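Local coordinates for protein exocyst complex component EXO70 (Saccharomyces cerevisiae, PDB 2B1E) that helps tether secretory vesicles to sites of exocytosis as a subunit of the exocyst complex and takes part in assembling that complex, at residues Met468-Ile473 with Lys487-Lys492; Phe472-Gly477 with Ser535-Ser540; Glu495-Leu500 with Ile548-Asp553. One frame throughout, in Å; residues are numbered along the deposited sequence.

Contact 1: Met468-Ile473 with Lys487-Lys492; sequences MDSVFI and KEKFRK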
ATOM      1  N   MET A 468     -23.459 -46.547  21.317  1.00 19.17           N
ATOM      2  CA  MET A 468     -24.012 -46.097  22.590  1.00 19.35           C
ATOM      3  C   MET A 468     -25.538 -46.225  22.586  1.00 19.80           C
ATOM      4  O   MET A 468     -26.140 -46.681  23.562  1.00 16.73           O
ATOM      5  CB  MET A 468     -23.616 -44.640  22.881  1.00 19.13           C
ATOM      6  CG  MET A 468     -23.981 -44.209  24.303  1.00 24.20           C
ATOM      7  SD  MET A 468     -23.760 -42.450  24.686  1.00 29.57           S
ATOM      8  CE  MET A 468     -25.261 -41.767  23.954  1.00 30.33           C
ATOM      9  N   ASP A 469     -26.159 -45.830  21.480  1.00 21.24           N
ATOM     10  CA  ASP A 469     -27.609 -45.923  21.357  1.00 23.20           C
ATOM     11  C   ASP A 469     -28.105 -47.371  21.436  1.00 22.66           C
ATOM     12  O   ASP A 469     -29.147 -47.638  22.029  1.00 22.10           O
ATOM     13  CB  ASP A 469     -28.082 -45.301  20.039  1.00 25.93           C
ATOM     14  CG  ASP A 469     -28.126 -43.784  20.080  1.00 29.74           C
ATOM     15  OD1 ASP A 469     -28.526 -43.190  19.057  1.00 32.40           O
ATOM     16  OD2 ASP A 469     -27.768 -43.181  21.119  1.00 31.29           O
ATOM     17  N   SER A 470     -27.371 -48.304  20.836  1.00 23.06           N
ATOM     18  CA  SER A 470     -27.790 -49.701  20.865  1.00 23.63           C
ATOM     19  C   SER A 470     -27.771 -50.229  22.301  1.00 24.22           C
ATOM     20  O   SER A 470     -28.601 -51.059  22.684  1.00 25.45           O
ATOM     21  CB  SER A 470     -26.876 -50.567  19.992  1.00 24.18           C
ATOM     22  OG  SER A 470     -25.690 -50.932  20.678  1.00 25.97           O
ATOM     23  N   VAL A 471     -26.822 -49.744  23.093  1.00 20.55           N
ATOM     24  CA  VAL A 471     -26.720 -50.174  24.478  1.00 19.09           C
ATOM     25  C   VAL A 471     -27.862 -49.578  25.316  1.00 18.44           C
ATOM     26  O   VAL A 471     -28.529 -50.290  26.066  1.00 15.07           O
ATOM     27  CB  VAL A 471     -25.361 -49.774  25.065  1.00 19.89           C
ATOM     28  CG1 VAL A 471     -25.250 -50.237  26.513  1.00 19.40           C
ATOM     29  CG2 VAL A 471     -24.248 -50.398  24.229  1.00 20.32           C
ATOM     30  N   PHE A 472     -28.095 -48.278  25.176  1.00 17.01           N
ATOM     31  CA  PHE A 472     -29.159 -47.623  25.930  1.00 20.17           C
ATOM     32  C   PHE A 472     -30.516 -48.271  25.664  1.00 20.03           C
ATOM     33  O   PHE A 472     -31.238 -48.632  26.594  1.00 18.18           O
ATOM     34  CB  PHE A 472     -29.233 -46.140  25.567  1.00 21.66           C
ATOM     35  CG  PHE A 472     -28.280 -45.273  26.332  1.00 23.58           C
ATOM     36  CD1 PHE A 472     -26.995 -45.717  26.638  1.00 25.74           C
ATOM     37  CD2 PHE A 472     -28.651 -43.987  26.707  1.00 26.21           C
ATOM     38  CE1 PHE A 472     -26.094 -44.890  27.303  1.00 26.64           C
ATOM     39  CE2 PHE A 472     -27.755 -43.150  27.374  1.00 28.49           C
ATOM     40  CZ  PHE A 472     -26.473 -43.607  27.669  1.00 27.62           C
ATOM     41  N   ILE A 473     -30.844 -48.435  24.389  1.00 22.57           N
ATOM     42  CA  ILE A 473     -32.122 -49.014  23.978  1.00 26.58           C
ATOM     43  C   ILE A 473     -32.338 -50.421  24.549  1.00 28.46           C
ATOM     44  O   ILE A 473     -33.471 -50.870  24.729  1.00 27.67           O
ATOM     45  CB  ILE A 473     -32.220 -49.068  22.426  1.00 28.32           C
ATOM     46  CG1 ILE A 473     -33.667 -49.321  21.999  1.00 29.04           C
ATOM     47  CG2 ILE A 473     -31.312 -50.159  21.872  1.00 29.80           C
ATOM     48  CD1 ILE A 473     -34.530 -48.090  22.058  1.00 28.75           C
ATOM     49  N   LYS A 487     -24.674 -60.559  20.302  1.00 19.81           N
ATOM     50  CA  LYS A 487     -23.680 -60.767  19.253  1.00 21.49           C
ATOM     51  C   LYS A 487     -23.961 -59.795  18.110  1.00 20.29           C
ATOM     52  O   LYS A 487     -23.044 -59.242  17.507  1.00 16.78           O
ATOM     53  CB  LYS A 487     -23.719 -62.202  18.724  1.00 24.93           C
ATOM     54  CG  LYS A 487     -23.170 -63.234  19.690  1.00 28.61           C
ATOM     55  CD  LYS A 487     -22.983 -64.587  19.015  1.00 32.01           C
ATOM     56  CE  LYS A 487     -24.300 -65.144  18.495  1.00 34.43           C
ATOM     57  NZ  LYS A 487     -25.296 -65.314  19.591  1.00 36.57           N
ATOM     58  N   GLU A 488     -25.241 -59.589  17.822  1.00 20.91           N
ATOM     59  CA  GLU A 488     -25.625 -58.680  16.762  1.00 21.13           C
ATOM     60  C   GLU A 488     -25.105 -57.277  17.056  1.00 19.70           C
ATOM     61  O   GLU A 488     -24.701 -56.566  16.137  1.00 19.17           O
ATOM     62  CB  GLU A 488     -27.142 -58.647  16.603  1.00 22.66           C
ATOM     63  CG  GLU A 488     -27.607 -57.704  15.510  1.00 28.56           C
ATOM     64  CD  GLU A 488     -27.186 -58.156  14.121  1.00 33.24           C
ATOM     65  OE1 GLU A 488     -27.188 -57.312  13.195  1.00 35.03           O
ATOM     66  OE2 GLU A 488     -26.865 -59.355  13.948  1.00 34.95           O
ATOM     67  N   LYS A 489     -25.106 -56.867  18.325  1.00 18.52           N
ATOM     68  CA  LYS A 489     -24.608 -55.530  18.637  1.00 17.85           C
ATOM     69  C   LYS A 489     -23.121 -55.436  18.320  1.00 15.54           C
ATOM     70  O   LYS A 489     -22.654 -54.414  17.816  1.00 13.74           O
ATOM     71  CB  LYS A 489     -24.837 -55.165  20.108  1.00 18.60           C
ATOM     72  CG  LYS A 489     -26.296 -54.938  20.481  1.00 19.47           C
ATOM     73  CD  LYS A 489     -26.420 -54.453  21.921  1.00 18.09           C
ATOM     74  CE  LYS A 489     -27.842 -54.637  22.448  1.00 21.47           C
ATOM     75  NZ  LYS A 489     -28.853 -53.927  21.615  1.00 18.70           N
ATOM     76  N   PHE A 490     -22.374 -56.495  18.621  1.00 14.64           N
ATOM     77  CA  PHE A 490     -20.938 -56.493  18.344  1.00 14.88           C
ATOM     78  C   PHE A 490     -20.712 -56.541  16.838  1.00 16.96           C
ATOM     79  O   PHE A 490     -19.840 -55.855  16.298  1.00 15.01           O
ATOM     80  CB  PHE A 490     -20.266 -57.699  18.999  1.00 13.89           C
ATOM     81  CG  PHE A 490     -19.940 -57.501  20.447  1.00 16.09           C
ATOM     82  CD1 PHE A 490     -18.731 -56.917  20.827  1.00 16.78           C
ATOM     83  CD2 PHE A 490     -20.835 -57.899  21.437  1.00 14.88           C
ATOM     84  CE1 PHE A 490     -18.418 -56.732  22.184  1.00 17.65           C
ATOM     85  CE2 PHE A 490     -20.538 -57.723  22.786  1.00 15.19           C
ATOM     86  CZ  PHE A 490     -19.329 -57.138  23.165  1.00 15.73           C
ATOM     87  N   ARG A 491     -21.500 -57.368  16.166  1.00 18.27           N
ATOM     88  CA  ARG A 491     -21.403 -57.519  14.723  1.00 21.15           C
ATOM     89  C   ARG A 491     -21.541 -56.165  14.026  1.00 20.24           C
ATOM     90  O   ARG A 491     -20.654 -55.750  13.277  1.00 21.88           O
ATOM     91  CB  ARG A 491     -22.489 -58.497  14.251  1.00 23.60           C
ATOM     92  CG  ARG A 491     -22.511 -58.810  12.771  1.00 27.61           C
ATOM     93  CD  ARG A 491     -23.588 -59.869  12.483  1.00 30.47           C
ATOM     94  NE  ARG A 491     -23.314 -61.116  13.203  1.00 32.25           N
ATOM     95  CZ  ARG A 491     -24.120 -61.669  14.106  1.00 34.31           C
ATOM     96  NH1 ARG A 491     -25.277 -61.102  14.421  1.00 33.05           N
ATOM     97  NH2 ARG A 491     -23.757 -62.790  14.712  1.00 34.90           N
ATOM     98  N   LYS A 492     -22.641 -55.465  14.280  1.00 20.05           N
ATOM     99  CA  LYS A 492     -22.844 -54.163  13.653  1.00 20.16           C
ATOM    100  C   LYS A 492     -21.678 -53.219  13.949  1.00 18.63           C
ATOM    101  O   LYS A 492     -21.235 -52.479  13.076  1.00 17.14           O
ATOM    102  CB  LYS A 492     -24.161 -53.541  14.123  1.00 22.55           C
ATOM    103  CG  LYS A 492     -25.410 -54.303  13.647  1.00 26.75           C
ATOM    104  CD  LYS A 492     -26.678 -53.732  14.285  1.00 31.78           C
ATOM    105  CE  LYS A 492     -27.905 -54.601  13.993  1.00 33.88           C
ATOM    106  NZ  LYS A 492     -29.134 -54.110  14.696  1.00 36.93           N
TER
HETATM  107  O   HOH W   1     -24.021 -52.025  18.324  1.00 22.80           O
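K489 and S470 carry this meeting of two helices, and the lysine is the longer arm. Its CB points at helix 440-473, and from there the chain runs out nearly extended. K489 CG passes S470 OG at 4.1 Å and K489 CD lies closer to it, at 3.8 Å, so the middle of the lysine lies alongside the serine hydroxyl. K489 CE then reaches the level of the S470 carbonyl, 3.7 Å from S470 O. The chain bends at its last torsion (chi4 -58°), which turns the ammonium in to donate a hydrogen bond from K489 NZ to S470 O, 3.1 Å long. K489 NZ approaches from above the carbonyl plane, 48° out of it, at a C=O...N angle of 125°.

The serine hydroxyl is held by its own helix, where OG is bonded to L467 O. A water adds a second link, donating to S470 OG and to K489 O. Direct bond and water bridge thus span the gap where S470 and K489 CA atoms stand 7.0 Å apart. The arrangement exemplifies polar packing near the turn of a helical hairpin, here between consecutive helices of the rod-like, all-helical EXO70 fold.

Contact 2: Phe472-Gly477 with Ser535-Ser540; sequences FIDSSG and SRYKDS
Two first torsions set up the meeting of D474 and Y537. In D474 the carboxylate carbon stands anti to the backbone N (chi1 174°), while in Y537 the ring carbon CG lies beside its own N (chi1 -62°), sending the phenol across to the end of helix 440-473. The acid and the phenol run antiparallel, alongside one another, and the carboxylate oxygen lies at the edge of the ring, near its plane. Y537 OH donates to D474 OD1 over 3.2 Å, a fairly long hydrogen bond. It arrives on the anti side of that oxygen, 30° out of the carboxylate plane, and the carboxylate as a whole is well tilted from the ring.

S475 comes beside the same phenol, S475 OG lying 3.8 Å from Y537 OH, but S475 OG is hydrogen-bonded to V471 O, one turn back.

One face of the Y537 ring is covered by its chain neighbour, with R536 CG over the ring centre, 4.1 Å above the plane. Separately, the backbone oxygen Y537 O receives both S540 N, at 3.0 Å, and S540 OG, at 2.9 Å, from one side of the carbonyl, which ties the turn after the tyrosine back to it. F533, I486, F490 and V471 lie against the tyrosine, while its hydroxyl reaches D474. Here, then, a tyrosine hydroxyl ties the turn after helix 440-473 to the end of helix 512-537, in the C-terminal helical bundle of the EXO70 rod.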
ATOM      1  N   PHE A 472     -28.095 -48.278  25.176  1.00 17.01           N
ATOM      2  CA  PHE A 472     -29.159 -47.623  25.930  1.00 20.17           C
ATOM      3  C   PHE A 472     -30.516 -48.271  25.664  1.00 20.03           C
ATOM      4  O   PHE A 472     -31.238 -48.632  26.594  1.00 18.18           O
ATOM      5  CB  PHE A 472     -29.233 -46.140  25.567  1.00 21.66           C
ATOM      6  CG  PHE A 472     -28.280 -45.273  26.332  1.00 23.58           C
ATOM      7  CD1 PHE A 472     -26.995 -45.717  26.638  1.00 25.74           C
ATOM      8  CD2 PHE A 472     -28.651 -43.987  26.707  1.00 26.21           C
ATOM      9  CE1 PHE A 472     -26.094 -44.890  27.303  1.00 26.64           C
ATOM     10  CE2 PHE A 472     -27.755 -43.150  27.374  1.00 28.49           C
ATOM     11  CZ  PHE A 472     -26.473 -43.607  27.669  1.00 27.62           C
ATOM     12  N   ILE A 473     -30.844 -48.435  24.389  1.00 22.57           N
ATOM     13  CA  ILE A 473     -32.122 -49.014  23.978  1.00 26.58           C
ATOM     14  C   ILE A 473     -32.338 -50.421  24.549  1.00 28.46           C
ATOM     15  O   ILE A 473     -33.471 -50.870  24.729  1.00 27.67           O
ATOM     16  CB  ILE A 473     -32.220 -49.068  22.426  1.00 28.32           C
ATOM     17  CG1 ILE A 473     -33.667 -49.321  21.999  1.00 29.04           C
ATOM     18  CG2 ILE A 473     -31.312 -50.159  21.872  1.00 29.80           C
ATOM     19  CD1 ILE A 473     -34.530 -48.090  22.058  1.00 28.75           C
ATOM     20  N   ASP A 474     -31.241 -51.100  24.853  1.00 29.79           N
ATOM     21  CA  ASP A 474     -31.294 -52.454  25.380  1.00 31.26           C
ATOM     22  C   ASP A 474     -31.006 -52.539  26.883  1.00 32.83           C
ATOM     23  O   ASP A 474     -30.788 -53.622  27.417  1.00 34.31           O
ATOM     24  CB  ASP A 474     -30.310 -53.324  24.577  1.00 32.67           C
ATOM     25  CG  ASP A 474     -30.173 -54.736  25.124  1.00 33.39           C
ATOM     26  OD1 ASP A 474     -29.294 -54.958  25.989  1.00 29.63           O
ATOM     27  OD2 ASP A 474     -30.945 -55.619  24.687  1.00 34.27           O
ATOM     28  N   SER A 475     -31.044 -51.411  27.583  1.00 32.33           N
ATOM     29  CA  SER A 475     -30.754 -51.451  29.014  1.00 33.81           C
ATOM     30  C   SER A 475     -31.753 -50.740  29.932  1.00 34.24           C
ATOM     31  O   SER A 475     -31.370 -49.871  30.717  1.00 35.43           O
ATOM     32  CB  SER A 475     -29.342 -50.896  29.261  1.00 32.88           C
ATOM     33  OG  SER A 475     -28.366 -51.650  28.558  1.00 32.10           O
ATOM     34  N   SER A 476     -33.025 -51.118  29.854  1.00 33.49           N
ATOM     35  CA  SER A 476     -34.044 -50.499  30.701  1.00 32.82           C
ATOM     36  C   SER A 476     -34.687 -51.452  31.710  1.00 32.76           C
ATOM     37  O   SER A 476     -35.334 -51.010  32.664  1.00 33.33           O
ATOM     38  CB  SER A 476     -35.131 -49.858  29.840  1.00 32.42           C
ATOM     39  OG  SER A 476     -34.628 -48.721  29.155  1.00 33.42           O
ATOM     40  N   GLY A 477     -34.519 -52.753  31.496  1.00 31.46           N
ATOM     41  CA  GLY A 477     -35.084 -53.740  32.404  1.00 29.96           C
ATOM     42  C   GLY A 477     -33.967 -54.593  32.967  1.00 29.01           C
ATOM     43  O   GLY A 477     -32.894 -54.077  33.263  1.00 28.77           O
ATOM     44  N   SER A 535     -16.793 -54.750  28.321  1.00 12.10           N
ATOM     45  CA  SER A 535     -16.890 -55.161  29.718  1.00 14.26           C
ATOM     46  C   SER A 535     -18.338 -55.437  30.129  1.00 15.50           C
ATOM     47  O   SER A 535     -18.615 -56.332  30.919  1.00 12.92           O
ATOM     48  CB  SER A 535     -16.299 -54.078  30.616  1.00 16.62           C
ATOM     49  OG  SER A 535     -16.402 -54.441  31.981  1.00 23.92           O
ATOM     50  N   ARG A 536     -19.260 -54.670  29.570  1.00 15.08           N
ATOM     51  CA  ARG A 536     -20.670 -54.820  29.896  1.00 16.95           C
ATOM     52  C   ARG A 536     -21.266 -56.131  29.371  1.00 16.04           C
ATOM     53  O   ARG A 536     -22.136 -56.735  30.016  1.00 12.50           O
ATOM     54  CB  ARG A 536     -21.449 -53.625  29.328  1.00 17.59           C
ATOM     55  CG  ARG A 536     -22.939 -53.601  29.677  1.00 22.74           C
ATOM     56  CD  ARG A 536     -23.685 -52.435  29.001  1.00 25.54           C
ATOM     57  NE  ARG A 536     -23.399 -51.126  29.594  1.00 30.44           N
ATOM     58  CZ  ARG A 536     -22.496 -50.261  29.138  1.00 35.01           C
ATOM     59  NH1 ARG A 536     -21.765 -50.545  28.061  1.00 35.34           N
ATOM     60  NH2 ARG A 536     -22.324 -49.099  29.759  1.00 34.20           N
ATOM     61  N   TYR A 537     -20.781 -56.592  28.224  1.00 13.52           N
ATOM     62  CA  TYR A 537     -21.337 -57.798  27.617  1.00 14.60           C
ATOM     63  C   TYR A 537     -20.451 -59.026  27.417  1.00 14.53           C
ATOM     64  O   TYR A 537     -20.947 -60.068  26.992  1.00 15.33           O
ATOM     65  CB  TYR A 537     -21.925 -57.446  26.257  1.00 13.63           C
ATOM     66  CG  TYR A 537     -23.062 -56.460  26.295  1.00 16.09           C
ATOM     67  CD1 TYR A 537     -22.913 -55.170  25.783  1.00 15.09           C
ATOM     68  CD2 TYR A 537     -24.314 -56.836  26.787  1.00 16.33           C
ATOM     69  CE1 TYR A 537     -23.992 -54.280  25.748  1.00 17.43           C
ATOM     70  CE2 TYR A 537     -25.382 -55.963  26.761  1.00 15.83           C
ATOM     71  CZ  TYR A 537     -25.225 -54.693  26.240  1.00 16.00           C
ATOM     72  OH  TYR A 537     -26.319 -53.853  26.193  1.00 16.26           O
ATOM     73  N   LYS A 538     -19.161 -58.919  27.701  1.00 14.92           N
ATOM     74  CA  LYS A 538     -18.267 -60.046  27.472  1.00 16.00           C
ATOM     75  C   LYS A 538     -18.707 -61.330  28.171  1.00 17.08           C
ATOM     76  O   LYS A 538     -18.606 -62.423  27.607  1.00 17.53           O
ATOM     77  CB  LYS A 538     -16.837 -59.690  27.904  1.00 18.31           C
ATOM     78  CG  LYS A 538     -16.688 -59.436  29.389  1.00 22.61           C
ATOM     79  CD  LYS A 538     -15.234 -59.204  29.774  1.00 28.95           C
ATOM     80  CE  LYS A 538     -14.420 -60.497  29.692  1.00 30.36           C
ATOM     81  NZ  LYS A 538     -14.796 -61.460  30.773  1.00 31.49           N
ATOM     82  N   ASP A 539     -19.213 -61.209  29.388  1.00 15.52           N
ATOM     83  CA  ASP A 539     -19.609 -62.404  30.115  1.00 16.30           C
ATOM     84  C   ASP A 539     -20.970 -62.974  29.746  1.00 16.17           C
ATOM     85  O   ASP A 539     -21.536 -63.764  30.499  1.00 14.95           O
ATOM     86  CB  ASP A 539     -19.520 -62.158  31.623  1.00 17.27           C
ATOM     87  CG  ASP A 539     -18.088 -62.018  32.095  1.00 19.51           C
ATOM     88  OD1 ASP A 539     -17.234 -62.765  31.575  1.00 19.39           O
ATOM     89  OD2 ASP A 539     -17.817 -61.180  32.982  1.00 19.65           O
ATOM     90  N   SER A 540     -21.494 -62.573  28.588  1.00 16.25           N
ATOM     91  CA  SER A 540     -22.771 -63.102  28.127  1.00 18.74           C
ATOM     92  C   SER A 540     -22.490 -64.467  27.496  1.00 19.90           C
ATOM     93  O   SER A 540     -23.401 -65.262  27.291  1.00 20.38           O
ATOM     94  CB  SER A 540     -23.404 -62.181  27.078  1.00 21.89           C
ATOM     95  OG  SER A 540     -23.651 -60.886  27.599  1.00 21.08           O
TER

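Contact 3: Glu495-Leu500 with Ile548-Asp553; sequences EGFEDL and IKYTPD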
ATOM      1  N   GLU A 495     -18.668 -54.153  11.764  1.00 16.63           N
ATOM      2  CA  GLU A 495     -18.830 -53.726  10.375  1.00 17.93           C
ATOM      3  C   GLU A 495     -18.599 -52.225  10.235  1.00 15.77           C
ATOM      4  O   GLU A 495     -17.978 -51.775   9.275  1.00 17.35           O
ATOM      5  CB  GLU A 495     -20.223 -54.089   9.854  1.00 21.29           C
ATOM      6  CG  GLU A 495     -20.422 -55.581   9.587  1.00 24.91           C
ATOM      7  CD  GLU A 495     -21.862 -55.930   9.207  1.00 29.91           C
ATOM      8  OE1 GLU A 495     -22.392 -55.331   8.241  1.00 32.28           O
ATOM      9  OE2 GLU A 495     -22.462 -56.808   9.870  1.00 28.61           O
ATOM     10  N   GLY A 496     -19.089 -51.451  11.196  1.00 13.96           N
ATOM     11  CA  GLY A 496     -18.907 -50.016  11.139  1.00 12.42           C
ATOM     12  C   GLY A 496     -17.461 -49.640  11.378  1.00 13.13           C
ATOM     13  O   GLY A 496     -16.923 -48.760  10.702  1.00 13.31           O
ATOM     14  N   PHE A 497     -16.835 -50.312  12.343  1.00 12.11           N
ATOM     15  CA  PHE A 497     -15.433 -50.083  12.698  1.00 12.49           C
ATOM     16  C   PHE A 497     -14.520 -50.399  11.504  1.00 12.60           C
ATOM     17  O   PHE A 497     -13.710 -49.571  11.081  1.00 11.23           O
ATOM     18  CB  PHE A 497     -15.035 -50.989  13.876  1.00 12.14           C
ATOM     19  CG  PHE A 497     -13.581 -50.876  14.267  1.00 14.88           C
ATOM     20  CD1 PHE A 497     -13.104 -49.738  14.925  1.00 12.98           C
ATOM     21  CD2 PHE A 497     -12.679 -51.893  13.948  1.00 13.62           C
ATOM     22  CE1 PHE A 497     -11.751 -49.609  15.256  1.00  9.85           C
ATOM     23  CE2 PHE A 497     -11.320 -51.775  14.275  1.00 13.17           C
ATOM     24  CZ  PHE A 497     -10.858 -50.628  14.929  1.00 11.74           C
ATOM     25  N   GLU A 498     -14.653 -51.613  10.982  1.00 13.32           N
ATOM     26  CA  GLU A 498     -13.848 -52.066   9.853  1.00 14.52           C
ATOM     27  C   GLU A 498     -14.033 -51.199   8.611  1.00 15.24           C
ATOM     28  O   GLU A 498     -13.074 -50.919   7.889  1.00 14.39           O
ATOM     29  CB  GLU A 498     -14.176 -53.535   9.547  1.00 16.34           C
ATOM     30  CG  GLU A 498     -13.461 -54.511  10.485  1.00 16.67           C
ATOM     31  CD  GLU A 498     -14.221 -55.797  10.697  1.00 18.91           C
ATOM     32  OE1 GLU A 498     -15.042 -56.155   9.826  1.00 19.25           O
ATOM     33  OE2 GLU A 498     -13.995 -56.464  11.731  1.00 17.47           O
ATOM     34  N   ASP A 499     -15.262 -50.770   8.359  1.00 14.54           N
ATOM     35  CA  ASP A 499     -15.530 -49.922   7.202  1.00 15.53           C
ATOM     36  C   ASP A 499     -14.787 -48.590   7.358  1.00 14.67           C
ATOM     37  O   ASP A 499     -14.215 -48.078   6.396  1.00 10.52           O
ATOM     38  CB  ASP A 499     -17.034 -49.664   7.072  1.00 16.52           C
ATOM     39  CG  ASP A 499     -17.400 -48.964   5.775  1.00 18.79           C
ATOM     40  OD1 ASP A 499     -17.616 -47.732   5.787  1.00 21.18           O
ATOM     41  OD2 ASP A 499     -17.473 -49.653   4.738  1.00 23.04           O
ATOM     42  N   LEU A 500     -14.800 -48.040   8.574  1.00 14.61           N
ATOM     43  CA  LEU A 500     -14.126 -46.773   8.844  1.00 14.55           C
ATOM     44  C   LEU A 500     -12.615 -46.937   8.819  1.00 12.68           C
ATOM     45  O   LEU A 500     -11.906 -46.072   8.313  1.00 14.02           O
ATOM     46  CB  LEU A 500     -14.564 -46.195  10.204  1.00 14.82           C
ATOM     47  CG  LEU A 500     -15.372 -44.893  10.212  1.00 16.83           C
ATOM     48  CD1 LEU A 500     -15.743 -44.510  11.644  1.00 16.35           C
ATOM     49  CD2 LEU A 500     -14.561 -43.773   9.563  1.00 15.76           C
ATOM     50  N   ILE A 548     -17.050 -62.712  20.118  1.00 19.31           N
ATOM     51  CA  ILE A 548     -16.664 -61.315  20.042  1.00 16.79           C
ATOM     52  C   ILE A 548     -15.341 -61.240  19.289  1.00 16.04           C
ATOM     53  O   ILE A 548     -14.311 -61.691  19.775  1.00 14.53           O
ATOM     54  CB  ILE A 548     -16.514 -60.723  21.448  1.00 15.60           C
ATOM     55  CG1 ILE A 548     -17.880 -60.699  22.142  1.00 13.66           C
ATOM     56  CG2 ILE A 548     -15.931 -59.327  21.361  1.00 18.05           C
ATOM     57  CD1 ILE A 548     -17.808 -60.370  23.630  1.00 13.45           C
ATOM     58  N   LYS A 549     -15.376 -60.657  18.096  1.00 16.96           N
ATOM     59  CA  LYS A 549     -14.183 -60.557  17.261  1.00 16.02           C
ATOM     60  C   LYS A 549     -12.977 -59.861  17.890  1.00 16.27           C
ATOM     61  O   LYS A 549     -11.854 -60.368  17.809  1.00 13.34           O
ATOM     62  CB  LYS A 549     -14.539 -59.871  15.929  1.00 17.25           C
ATOM     63  CG  LYS A 549     -13.438 -59.917  14.874  1.00 18.71           C
ATOM     64  CD  LYS A 549     -13.945 -59.447  13.511  1.00 19.80           C
ATOM     65  CE  LYS A 549     -12.858 -59.534  12.450  1.00 22.10           C
ATOM     66  NZ  LYS A 549     -13.375 -59.163  11.099  1.00 21.60           N
ATOM     67  N   TYR A 550     -13.198 -58.711  18.523  1.00 14.10           N
ATOM     68  CA  TYR A 550     -12.100 -57.952  19.114  1.00 14.78           C
ATOM     69  C   TYR A 550     -12.136 -57.734  20.620  1.00 14.81           C
ATOM     70  O   TYR A 550     -13.171 -57.366  21.182  1.00 13.68           O
ATOM     71  CB  TYR A 550     -12.013 -56.552  18.489  1.00 14.71           C
ATOM     72  CG  TYR A 550     -11.917 -56.492  16.986  1.00 16.19           C
ATOM     73  CD1 TYR A 550     -10.708 -56.715  16.330  1.00 18.32           C
ATOM     74  CD2 TYR A 550     -13.033 -56.167  16.215  1.00 15.32           C
ATOM     75  CE1 TYR A 550     -10.613 -56.603  14.939  1.00 19.24           C
ATOM     76  CE2 TYR A 550     -12.947 -56.056  14.834  1.00 15.46           C
ATOM     77  CZ  TYR A 550     -11.740 -56.269  14.203  1.00 16.71           C
ATOM     78  OH  TYR A 550     -11.657 -56.126  12.837  1.00 20.23           O
ATOM     79  N   THR A 551     -10.999 -57.951  21.272  1.00 13.71           N
ATOM     80  CA  THR A 551     -10.896 -57.647  22.692  1.00 12.62           C
ATOM     81  C   THR A 551     -10.466 -56.182  22.609  1.00 12.87           C
ATOM     82  O   THR A 551     -10.033 -55.718  21.544  1.00 11.27           O
ATOM     83  CB  THR A 551      -9.777 -58.459  23.402  1.00 12.90           C
ATOM     84  OG1 THR A 551      -8.516 -58.197  22.772  1.00 12.72           O
ATOM     85  CG2 THR A 551     -10.083 -59.943  23.345  1.00 15.28           C
ATOM     86  N   PRO A 552     -10.606 -55.416  23.702  1.00 11.90           N
ATOM     87  CA  PRO A 552     -10.182 -54.022  23.582  1.00 12.61           C
ATOM     88  C   PRO A 552      -8.721 -53.905  23.138  1.00 13.19           C
ATOM     89  O   PRO A 552      -8.373 -53.041  22.330  1.00 13.98           O
ATOM     90  CB  PRO A 552     -10.425 -53.473  24.983  1.00 12.67           C
ATOM     91  CG  PRO A 552     -11.686 -54.235  25.402  1.00 12.68           C
ATOM     92  CD  PRO A 552     -11.354 -55.646  24.953  1.00 12.64           C
ATOM     93  N   ASP A 553      -7.867 -54.777  23.665  1.00 12.59           N
ATOM     94  CA  ASP A 553      -6.457 -54.739  23.299  1.00 12.26           C
ATOM     95  C   ASP A 553      -6.264 -55.001  21.811  1.00 11.51           C
ATOM     96  O   ASP A 553      -5.369 -54.438  21.190  1.00 10.37           O
ATOM     97  CB  ASP A 553      -5.648 -55.759  24.112  1.00  8.92           C
ATOM     98  CG  ASP A 553      -5.403 -55.303  25.536  1.00 14.04           C
ATOM     99  OD1 ASP A 553      -5.633 -54.106  25.816  1.00 14.74           O
ATOM    100  OD2 ASP A 553      -4.966 -56.134  26.372  1.00 13.10           O
TER
HETATM  101  O   HOH W   2     -16.626 -58.365  10.175  1.00 26.27           O
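E498 meets K549 and Y550 through a single carboxylate oxygen, where both direct polar bonds of the contact converge. E498 OE2 accepts from Y550 OH at 2.6 Å, a short bond, and from K549 NZ at 2.8 Å, the latter also a salt bridge. The donors come from different directions: the phenol on the anti side, 22° out of the carboxylate plane, the ammonium from above that plane, 47° out of it. The other oxygen, E498 OE1, is served by a water that donates to it at 2.7 Å and also accepts weakly from K549 NZ. Both carboxylate oxygens therefore have partners, and the ammonium close by would be expected to stabilise the negative charge.

The lysine reaches this position with an extended chain, its CG anti to the backbone N (chi1 -170°). That same K549 CG lies over the centre of one face of the Y550 ring, 3.9 Å above the plane, so neighbouring residues of one segment brace each other while both hold the glutamate. E498 OE2 lies at the ring's edge, near its plane, and the carboxylate is turned steeply from the ring.

Beside these bonds the contact is apolar. F497 directs its edge toward the face of Y550 in an edge-to-face pair, with centroids 5.7 Å apart.

Y550 O takes a hydrogen bond from Y530 OH. T551 sits at the N-cap: its side chain caps a backbone N of the helix, and T551 N is bonded to E554 OE2 in return, the reciprocal pattern of a capping box. F497 packs against L555, V558 and L559. Residues 548-551 lead into helix 552-563, which lies beside helix 483-504; Y530 and Y534 of helix 512-537 also touch segment 548-553.

In the fold
From the N terminus, the chain reaches this region along helix 440-473. Contact 1 comes first, closing the short loop to helix 483-504. Contact 2 starts from an overlapping segment, sharing F472 and I473, but closes a much longer loop, to the end of helix 512-537, so contact 1 is the first of the two to close. Contact 3 opens on helix 483-504 after contact 1 has closed and ends past contact 2, at the start of helix 552-563, and thus crosses contact 2. The three are linked: K489 packs on D474, V471 and F490 on Y537, and F490 on I548. Together they tie four helices at the C-terminal end of the rod.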